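Long-range contact in MFP2b (Ascaris suum, PDB 2BJR), which binds a zinc ion and probably enhances polymerisation of the major sperm protein in the amoeboid motility of nematode sperm: residues Ala49-Phe60 against Asp72-Leu80. Residues are numbered along the deposited sequence; the frame is centred on the assembly and turned at random.
Sequences AWNNGGVIECSF and DLGGQIQVL
Ile-77 meets Ile-56, Cys-58 and Phe-60 although its strand, 76-80, runs almost perpendicular to 55-60: the two axes make 92° and approach to 9.2 Å. Both belong to one antiparallel sheet, in which strands 34-40 and 43-52 lie between them, so the crossing is consistent with a strongly twisted and curled sheet, whose side chains from 55-60 and 76-80 meet over one face. Ile-77 supplies two branches. With chi1 at 55° CG1 is flanked by both the backbone N and the carbonyl carbon, and CD1 beyond it reaches Cys-58 CB at 3.8 Å and Ile-56 CG2 at 4.1 Å, the two isoleucine side chains running alongside one another and pointing opposite ways. Ile-77 CG2, the other branch, lies 3.7 Å from Phe-60 CE1, on an oblique approach to the ring. Leu-73, at the end of helix 70-73, lies roughly perpendicular to the Phe-60 side chain; its CD2 is 4.0 Å from Phe-60 CD1, while its CD1 packs 3.5 Å from Cys-58 SG. At the other end Val-79 CG2 touches Ala-49 CB, on strand 43-52, at 4.4 Å. Ala-36 of strand 34-40 touches both Phe-60 and Ile-77. All seven touching residues are buried and no hydrogen bond joins the segments, which implies that apolar packing alone makes their direct contact, while strand 34-40, paired with 43-52 and 76-81, joins them through the backbone.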
loop_
_atom_site.group_PDB
_atom_site.type_symbol
_atom_site.label_atom_id
_atom_site.label_comp_id
_atom_site.label_asym_id
_atom_site.label_seq_id
_atom_site.Cartn_x
_atom_site.Cartn_y
_atom_site.Cartn_z
ATOM N N ALA A 49 7.276 -8.863 -2.874
ATOM C CA ALA A 49 7.189 -8.138 -4.097
ATOM C C ALA A 49 6.860 -6.678 -3.791
ATOM O O ALA A 49 6.385 -6.362 -2.673
ATOM C CB ALA A 49 6.112 -8.726 -4.970
ATOM N N TRP A 50 7.153 -5.816 -4.751
ATOM C CA TRP A 50 6.851 -4.379 -4.630
ATOM C C TRP A 50 6.665 -3.755 -5.976
ATOM O O TRP A 50 7.025 -4.329 -7.000
ATOM C CB TRP A 50 7.923 -3.645 -3.838
ATOM C CG TRP A 50 9.296 -3.572 -4.495
ATOM C CD1 TRP A 50 9.763 -2.570 -5.287
ATOM C CD2 TRP A 50 10.349 -4.530 -4.406
ATOM N NE1 TRP A 50 11.047 -2.840 -5.696
ATOM C CE2 TRP A 50 11.433 -4.038 -5.162
ATOM C CE3 TRP A 50 10.496 -5.767 -3.754
ATOM C CZ2 TRP A 50 12.653 -4.736 -5.299
ATOM C CZ3 TRP A 50 11.709 -6.465 -3.898
ATOM C CH2 TRP A 50 12.774 -5.928 -4.640
ATOM N N ASN A 51 5.999 -2.610 -5.981
ATOM C CA ASN A 51 5.773 -1.834 -7.154
ATOM C C ASN A 51 6.970 -0.924 -7.480
ATOM O O ASN A 51 7.377 -0.115 -6.641
ATOM C CB ASN A 51 4.554 -0.934 -6.894
ATOM C CG ASN A 51 4.138 -0.104 -8.100
ATOM O OD1 ASN A 51 4.964 0.309 -8.943
ATOM N ND2 ASN A 51 2.838 0.271 -8.105
ATOM N N ASN A 52 7.502 -1.054 -8.688
ATOM C CA ASN A 52 8.418 -0.044 -9.265
ATOM C C ASN A 52 7.980 0.286 -10.683
ATOM O O ASN A 52 7.922 -0.576 -11.560
ATOM C CB ASN A 52 9.893 -0.540 -9.249
ATOM C CG ASN A 52 10.875 0.563 -9.631
ATOM O OD1 ASN A 52 10.558 1.749 -9.491
ATOM N ND2 ASN A 52 12.069 0.183 -10.116
ATOM N N GLY A 53 7.602 1.528 -10.911
ATOM C CA GLY A 53 7.090 1.941 -12.203
ATOM C C GLY A 53 5.815 1.263 -12.650
ATOM O O GLY A 53 5.578 1.127 -13.848
ATOM N N GLY A 54 4.998 0.771 -11.713
ATOM C CA GLY A 54 3.765 0.125 -12.075
ATOM C C GLY A 54 3.815 -1.370 -12.284
ATOM O O GLY A 54 2.781 -1.975 -12.570
ATOM N N VAL A 55 4.982 -1.963 -12.082
ATOM C CA VAL A 55 5.166 -3.400 -12.266
ATOM C C VAL A 55 5.869 -4.069 -11.121
ATOM O O VAL A 55 6.472 -3.408 -10.266
ATOM C CB VAL A 55 5.979 -3.688 -13.593
ATOM C CG1 VAL A 55 5.286 -2.999 -14.753
ATOM C CG2 VAL A 55 7.380 -3.234 -13.462
ATOM N N ILE A 56 5.771 -5.402 -11.102
ATOM C CA ILE A 56 6.321 -6.250 -10.060
ATOM C C ILE A 56 7.853 -6.282 -10.111
ATOM O O ILE A 56 8.457 -6.588 -11.158
ATOM C CB ILE A 56 5.781 -7.722 -10.216
ATOM C CG1 ILE A 56 4.279 -7.795 -9.991
ATOM C CG2 ILE A 56 6.496 -8.700 -9.271
ATOM C CD1 ILE A 56 3.678 -9.197 -10.356
ATOM N N GLU A 57 8.468 -5.979 -8.966
ATOM C CA GLU A 57 9.830 -6.383 -8.652
ATOM C C GLU A 57 9.703 -7.257 -7.424
ATOM O O GLU A 57 8.672 -7.243 -6.730
ATOM C CB GLU A 57 10.709 -5.169 -8.405
ATOM C CG GLU A 57 11.043 -4.402 -9.685
ATOM C CD GLU A 57 12.124 -3.333 -9.537
ATOM O OE1 GLU A 57 12.826 -3.284 -8.522
ATOM O OE2 GLU A 57 12.287 -2.520 -10.461
ATOM N N CYS A 58 10.697 -8.087 -7.145
ATOM C CA CYS A 58 10.610 -8.993 -6.037
ATOM C C CYS A 58 11.985 -9.458 -5.551
ATOM O O CYS A 58 13.005 -9.246 -6.218
ATOM C CB CYS A 58 9.716 -10.180 -6.379
ATOM S SG CYS A 58 10.262 -11.014 -7.913
ATOM N N SER A 59 11.990 -10.048 -4.371
ATOM C CA SER A 59 13.192 -10.491 -3.669
ATOM C C SER A 59 12.934 -11.742 -2.866
ATOM O O SER A 59 11.970 -11.802 -2.091
ATOM C CB SER A 59 13.700 -9.394 -2.735
ATOM O OG SER A 59 14.859 -9.802 -2.024
ATOM N N PHE A 60 13.791 -12.761 -3.032
ATOM C CA PHE A 60 13.674 -14.018 -2.312
ATOM C C PHE A 60 15.089 -14.409 -1.830
ATOM O O PHE A 60 16.054 -14.134 -2.537
ATOM C CB PHE A 60 13.126 -15.149 -3.203
ATOM C CG PHE A 60 11.719 -14.940 -3.668
ATOM C CD1 PHE A 60 11.472 -14.149 -4.734
ATOM C CD2 PHE A 60 10.645 -15.444 -2.930
ATOM C CE1 PHE A 60 10.197 -13.903 -5.152
ATOM C CE2 PHE A 60 9.356 -15.230 -3.355
ATOM C CZ PHE A 60 9.132 -14.450 -4.436
ATOM N N ASP A 72 17.509 -14.508 -12.215
ATOM C CA ASP A 72 17.554 -15.337 -11.019
ATOM C C ASP A 72 16.301 -16.245 -10.926
ATOM O O ASP A 72 16.384 -17.436 -10.653
ATOM C CB ASP A 72 17.625 -14.460 -9.766
ATOM C CG ASP A 72 18.880 -13.567 -9.691
ATOM O OD1 ASP A 72 19.953 -13.951 -10.232
ATOM O OD2 ASP A 72 18.883 -12.485 -9.041
ATOM N N LEU A 73 15.129 -15.670 -11.169
ATOM C CA LEU A 73 13.867 -16.293 -10.724
ATOM C C LEU A 73 13.051 -16.934 -11.831
ATOM O O LEU A 73 12.096 -17.675 -11.576
ATOM C CB LEU A 73 12.987 -15.222 -10.055
ATOM C CG LEU A 73 13.605 -14.585 -8.805
ATOM C CD1 LEU A 73 12.798 -13.373 -8.383
ATOM C CD2 LEU A 73 13.675 -15.569 -7.697
ATOM N N GLY A 74 13.403 -16.646 -13.067
ATOM C CA GLY A 74 12.532 -16.965 -14.167
ATOM C C GLY A 74 11.513 -15.863 -14.328
ATOM O O GLY A 74 11.550 -14.849 -13.611
ATOM N N GLY A 75 10.592 -16.053 -15.258
ATOM C CA GLY A 75 9.722 -14.962 -15.677
ATOM C C GLY A 75 8.583 -14.601 -14.714
ATOM O O GLY A 75 8.022 -13.510 -14.843
ATOM N N GLN A 76 8.245 -15.506 -13.794
ATOM C CA GLN A 76 7.081 -15.321 -12.937
ATOM C C GLN A 76 7.229 -15.876 -11.519
ATOM O O GLN A 76 7.920 -16.898 -11.253
ATOM C CB GLN A 76 5.781 -15.824 -13.596
ATOM C CG GLN A 76 5.773 -17.247 -14.155
ATOM C CD GLN A 76 6.384 -17.382 -15.567
ATOM O OE1 GLN A 76 6.956 -18.437 -15.884
ATOM N NE2 GLN A 76 6.286 -16.330 -16.401
ATOM N N ILE A 77 6.587 -15.139 -10.598
ATOM C CA ILE A 77 6.390 -15.557 -9.239
ATOM C C ILE A 77 4.898 -15.579 -8.981
ATOM O O ILE A 77 4.112 -15.386 -9.907
ATOM C CB ILE A 77 7.071 -14.579 -8.261
ATOM C CG1 ILE A 77 6.586 -13.135 -8.483
ATOM C CG2 ILE A 77 8.586 -14.633 -8.405
ATOM C CD1 ILE A 77 6.661 -12.292 -7.208
ATOM N N GLN A 78 4.522 -15.842 -7.751
ATOM C CA GLN A 78 3.113 -15.708 -7.351
ATOM C C GLN A 78 2.989 -14.668 -6.241
ATOM O O GLN A 78 3.926 -14.536 -5.435
ATOM C CB GLN A 78 2.551 -17.031 -6.915
ATOM C CG GLN A 78 2.336 -17.985 -8.093
ATOM C CD GLN A 78 2.204 -19.414 -7.671
ATOM O OE1 GLN A 78 3.182 -20.007 -7.273
ATOM N NE2 GLN A 78 1.019 -19.994 -7.821
ATOM N N VAL A 79 1.858 -13.958 -6.246
ATOM C CA VAL A 79 1.509 -12.958 -5.216
ATOM C C VAL A 79 0.224 -13.369 -4.561
ATOM O O VAL A 79 -0.773 -13.765 -5.235
ATOM C CB VAL A 79 1.419 -11.556 -5.827
ATOM C CG1 VAL A 79 1.047 -10.486 -4.758
ATOM C CG2 VAL A 79 2.760 -11.209 -6.462
ATOM N N LEU A 80 0.258 -13.432 -3.253
ATOM C CA LEU A 80 -0.926 -13.788 -2.490
ATOM C C LEU A 80 -2.064 -12.835 -2.858
ATOM O O LEU A 80 -1.861 -11.615 -2.988
ATOM C CB LEU A 80 -0.659 -13.690 -1.021
ATOM C CG LEU A 80 -1.731 -14.217 -0.059
ATOM C CD1 LEU A 80 -2.031 -15.701 -0.306
ATOM C CD2 LEU A 80 -1.215 -14.019 1.349
#